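Local coordinates for protein inactive dihydropteroate synthase 2 (PDB 2VP8) that belongs to the dihydropteroate synthase family but probably lacks that activity, binding the pterin pyrophosphate substrate very weakly while apparently still binding the inhibitor dapsone, at residues Val81-Gly86 and Leu119-Thr124; Trp125-Ala130 and Asp149-Glu154. One frame throughout, in Å; residues are numbered along the deposited sequence.

Contact 1: residues Val81-Gly86 and Leu119-Thr124; sequences VIDVGG and LISVDT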
# COMPACT_ATOMS: atom_id res chain seq x y z
N VAL B 81 11.80 9.33 -14.84
CA VAL B 81 12.53 10.57 -14.73
C VAL B 81 13.79 10.32 -13.92
O VAL B 81 13.75 9.58 -12.94
CB VAL B 81 11.67 11.66 -14.05
CG1 VAL B 81 12.46 12.96 -13.91
CG2 VAL B 81 10.39 11.91 -14.83
N ILE B 82 14.90 10.89 -14.35
CA ILE B 82 16.10 10.95 -13.53
C ILE B 82 16.18 12.38 -13.02
O ILE B 82 16.28 13.33 -13.79
CB ILE B 82 17.39 10.59 -14.33
CG1 ILE B 82 17.25 9.24 -15.04
CG2 ILE B 82 18.62 10.59 -13.41
CD1 ILE B 82 17.06 8.06 -14.11
N ASP B 83 16.12 12.51 -11.70
CA ASP B 83 16.13 13.81 -11.05
C ASP B 83 17.54 14.09 -10.54
O ASP B 83 17.96 13.53 -9.52
CB ASP B 83 15.10 13.83 -9.93
CG ASP B 83 14.97 15.17 -9.27
OD1 ASP B 83 14.62 16.16 -9.96
OD2 ASP B 83 15.21 15.24 -8.05
N VAL B 84 18.27 14.95 -11.25
CA VAL B 84 19.68 15.22 -10.96
C VAL B 84 19.83 16.33 -9.92
O VAL B 84 19.30 17.42 -10.10
CB VAL B 84 20.44 15.60 -12.25
CG1 VAL B 84 21.89 15.86 -11.95
CG2 VAL B 84 20.33 14.50 -13.29
N GLY B 85 20.56 16.03 -8.85
CA GLY B 85 20.81 17.00 -7.77
C GLY B 85 22.28 17.10 -7.39
O GLY B 85 23.15 16.52 -8.04
N GLY B 86 22.56 17.84 -6.32
CA GLY B 86 23.94 18.06 -5.87
C GLY B 86 24.16 17.77 -4.40
O GLY B 86 25.11 18.30 -3.79
N LEU B 119 13.74 11.16 -19.75
CA LEU B 119 13.26 12.42 -19.24
C LEU B 119 14.13 12.82 -18.05
O LEU B 119 14.24 12.07 -17.08
CB LEU B 119 11.76 12.33 -18.93
CG LEU B 119 10.98 13.29 -18.04
CD1 LEU B 119 11.33 14.74 -18.22
CD2 LEU B 119 9.51 13.06 -18.30
N ILE B 120 14.78 13.97 -18.17
CA ILE B 120 15.70 14.45 -17.14
C ILE B 120 15.09 15.64 -16.42
O ILE B 120 14.59 16.57 -17.05
CB ILE B 120 17.06 14.88 -17.75
CG1 ILE B 120 17.75 13.70 -18.44
CG2 ILE B 120 17.98 15.45 -16.67
CD1 ILE B 120 18.82 14.12 -19.44
N SER B 121 15.13 15.60 -15.09
CA SER B 121 14.75 16.77 -14.30
C SER B 121 15.91 17.25 -13.44
O SER B 121 16.78 16.46 -13.05
CB SER B 121 13.52 16.50 -13.44
OG SER B 121 13.79 15.56 -12.42
N VAL B 122 15.92 18.54 -13.16
CA VAL B 122 16.96 19.12 -12.34
C VAL B 122 16.39 19.56 -10.99
O VAL B 122 15.40 20.29 -10.92
CB VAL B 122 17.73 20.27 -13.08
CG1 VAL B 122 16.77 21.32 -13.63
CG2 VAL B 122 18.79 20.90 -12.19
N ASP B 123 17.00 19.06 -9.92
CA ASP B 123 16.67 19.45 -8.55
C ASP B 123 17.38 20.76 -8.14
O ASP B 123 18.47 20.73 -7.54
CB ASP B 123 17.00 18.32 -7.56
CG ASP B 123 16.56 18.63 -6.13
OD1 ASP B 123 16.08 19.75 -5.86
OD2 ASP B 123 16.70 17.75 -5.26
N THR B 124 16.76 21.89 -8.46
CA THR B 124 17.32 23.20 -8.13
C THR B 124 16.23 24.22 -7.80
O THR B 124 15.13 24.15 -8.34
CB THR B 124 18.23 23.76 -9.25
OG1 THR B 124 18.79 25.01 -8.84
CG2 THR B 124 17.46 23.95 -10.55
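Val81 lies obliquely over Leu119, its CG2 3.5 Å from Leu119 CG, while its other methyl, CG1, turns to Ser121 and comes 3.7 Å from Ser121 CB. The two segments are neighbouring parallel strands of the TIM barrel, joined through helix 98-114 in a beta-alpha-beta unit; their short axes are 28° apart, the usual twist between adjacent parallel strands. Backbone bonds alternate along the pair, from Ile82 N to Leu119 O (3.0 Å) as far as Asp123 N to Val84 O (2.8 Å), and fix a register that sets Asp83 beside Ser121 and Val84 beside Val122.

Alternation sorts the side chains. Ile82, Val84, Ile120 and Val122 face the helical layer: Val84 CG2 approaches Ile120 CG2 at 4.2 Å, Val84 also packs on Leu104 and Phe107 of helix 98-114, and Val122 touches Ala133 of helix 127-136. Val81, Asp83, Leu119 and Ser121 share the inner face, where Met45 of strand 43-49 touches Val81, Asp83 and Ser121.

On that inner side the contact turns polar. With its CG anti to the backbone N (chi1 -175°), Asp83 reaches along the strand toward Asp123. Asp83 OD2 and Asp123 OD2 stand 4.0 Å apart, their carboxylate planes only 25° from parallel. Arg287 NH2 makes a salt bridge to each OD2 and so joins the two carboxylates. The Asp123 side chain is about 6 Å from that of His220, a residue that probably marks family members without synthase activity. The remaining oxygen of Asp83 is gripped twice: Asn142 ND2 donates to it, and Ser121 OG donates to Asp83 OD1 at 2.7 Å, meeting its anti lone pair.

Contact 2: residues Trp125-Ala130 and Asp149-Glu154; sequences WRAQVA and DPAMPE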
# COMPACT_ATOMS: atom_id res chain seq x y z
N TRP B 125 16.56 25.16 -6.93
CA TRP B 125 15.65 26.25 -6.59
C TRP B 125 16.09 27.56 -7.22
O TRP B 125 15.34 28.54 -7.22
CB TRP B 125 15.53 26.39 -5.07
CG TRP B 125 16.84 26.66 -4.38
CD1 TRP B 125 17.76 25.74 -3.98
CD2 TRP B 125 17.36 27.94 -4.00
NE1 TRP B 125 18.83 26.37 -3.38
CE2 TRP B 125 18.61 27.72 -3.38
CE3 TRP B 125 16.90 29.26 -4.13
CZ2 TRP B 125 19.40 28.76 -2.88
CZ3 TRP B 125 17.69 30.30 -3.64
CH2 TRP B 125 18.92 30.04 -3.02
N ARG B 126 17.31 27.57 -7.77
CA ARG B 126 17.91 28.77 -8.38
C ARG B 126 17.70 28.82 -9.89
O ARG B 126 18.04 27.88 -10.61
CB ARG B 126 19.41 28.82 -8.06
CG ARG B 126 19.75 29.10 -6.61
CD ARG B 126 21.25 29.23 -6.43
NE ARG B 126 21.60 30.32 -5.52
CZ ARG B 126 22.22 30.16 -4.35
NH1 ARG B 126 22.57 28.95 -3.93
NH2 ARG B 126 22.49 31.22 -3.60
N ALA B 127 17.16 29.94 -10.36
CA ALA B 127 16.84 30.14 -11.78
C ALA B 127 18.06 30.08 -12.71
O ALA B 127 17.98 29.53 -13.81
CB ALA B 127 16.10 31.46 -11.97
N GLN B 128 19.18 30.65 -12.26
CA GLN B 128 20.43 30.60 -13.01
C GLN B 128 20.88 29.15 -13.22
O GLN B 128 21.34 28.78 -14.30
CB GLN B 128 21.53 31.40 -12.29
CG GLN B 128 21.26 32.91 -12.16
CD GLN B 128 22.49 33.69 -11.69
OE1 GLN B 128 23.54 33.12 -11.41
NE2 GLN B 128 22.35 35.01 -11.61
N VAL B 129 20.72 28.34 -12.17
CA VAL B 129 21.11 26.93 -12.21
C VAL B 129 20.20 26.14 -13.16
O VAL B 129 20.68 25.33 -13.95
CB VAL B 129 21.10 26.30 -10.80
CG1 VAL B 129 21.59 24.87 -10.84
CG2 VAL B 129 21.97 27.10 -9.85
N ALA B 130 18.90 26.40 -13.08
CA ALA B 130 17.92 25.76 -13.96
C ALA B 130 18.14 26.13 -15.42
O ALA B 130 17.93 25.30 -16.30
CB ALA B 130 16.51 26.12 -13.53
N ASP B 149 12.61 31.61 -6.00
CA ASP B 149 13.04 32.42 -7.13
C ASP B 149 11.85 32.69 -8.05
O ASP B 149 11.38 31.78 -8.74
CB ASP B 149 14.17 31.72 -7.90
CG ASP B 149 15.10 32.69 -8.61
OD1 ASP B 149 14.60 33.68 -9.19
OD2 ASP B 149 16.32 32.46 -8.59
N PRO B 150 11.35 33.94 -8.07
CA PRO B 150 10.21 34.30 -8.92
C PRO B 150 10.50 34.17 -10.42
O PRO B 150 9.58 34.03 -11.22
CB PRO B 150 9.94 35.77 -8.55
CG PRO B 150 11.22 36.26 -7.98
CD PRO B 150 11.84 35.10 -7.29
N ALA B 151 11.78 34.22 -10.79
CA ALA B 151 12.20 34.11 -12.19
C ALA B 151 12.10 32.68 -12.74
O ALA B 151 12.21 32.48 -13.95
CB ALA B 151 13.63 34.63 -12.35
N MET B 152 11.88 31.71 -11.86
CA MET B 152 11.88 30.29 -12.23
C MET B 152 10.88 29.89 -13.33
O MET B 152 11.27 29.22 -14.29
CB MET B 152 11.75 29.39 -11.00
CG MET B 152 12.00 27.91 -11.27
SD MET B 152 13.66 27.55 -11.88
CE MET B 152 14.56 27.44 -10.33
N PRO B 153 9.59 30.28 -13.21
CA PRO B 153 8.66 29.92 -14.29
C PRO B 153 9.07 30.51 -15.64
O PRO B 153 8.91 29.85 -16.67
CB PRO B 153 7.33 30.52 -13.82
CG PRO B 153 7.47 30.65 -12.34
CD PRO B 153 8.90 31.02 -12.13
N GLU B 154 9.60 31.73 -15.63
CA GLU B 154 10.13 32.36 -16.84
C GLU B 154 11.15 31.45 -17.53
O GLU B 154 11.10 31.27 -18.75
CB GLU B 154 10.77 33.72 -16.53
CG GLU B 154 10.12 34.93 -17.22
CD GLU B 154 8.97 35.54 -16.43
OE1 GLU B 154 7.92 34.82 -16.24
OE2 GLU B 154 9.09 36.75 -16.02
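Asp149 sets its carboxylate over the first turn of helix 127-136, with OD2 3.5 Å from Ala127 CB and also in reach of that residue's backbone N-H. The contact joins the N-terminal ends of two successive helices of the TIM barrel, 127-136 and 152-159, and Asp149 serves both. Ala127 N donates to Asp149 OD2 at 3.2 Å in a nearly straight bond, yet arrives from above the carboxylate plane, 60° out of it. The other oxygen makes the capping bond of Asp149's own segment: Ala151 N donates to OD1 on its anti side, at the type I turn leading into helix 152-159. Each oxygen thus has a backbone N-H partner, which would limit the rotation of the carboxylate, and the two helix starts would probably stabilise its negative charge.

From the second helix, Met152 reaches across. Its CG is anti to the backbone N, and bends at chi2 (61°) and chi3 (84°) then curl the thioether end toward the first. CE lies against the backbone just before helix 127-136, 3.4 Å from Trp125 O and 3.5 Å from Arg126 C. Ile141 of the intervening strand touches both Met152 and Ala130. Small side chains line the rest of the junction: Ala127 CB meets Ala151 CB at 4.0 Å, and Ala130 CB rests 3.6 Å from Met152 SD.

From the N terminus, contact 1 comes first: strand 81-85 leads through helix 98-114 to strand 119-123, which closes a loop of 32 residues. Contact 2 opens immediately afterwards, and its 18 intervening residues carry the rest of helix 127-136 and strand 140-142 before helix 152-159 begins. The two are therefore in series, neither nested nor crossed. Contact 1 joins strands in the barrel wall; contact 2 joins consecutive helices outside it, both packed on the next strand, 140-142. Their centres are 14 Å apart, and Thr124 provides the junction: its O lies 3.9 Å from Met152 CE, and its OG1 accepts from Arg126 N at the N-cap position of helix 127-136.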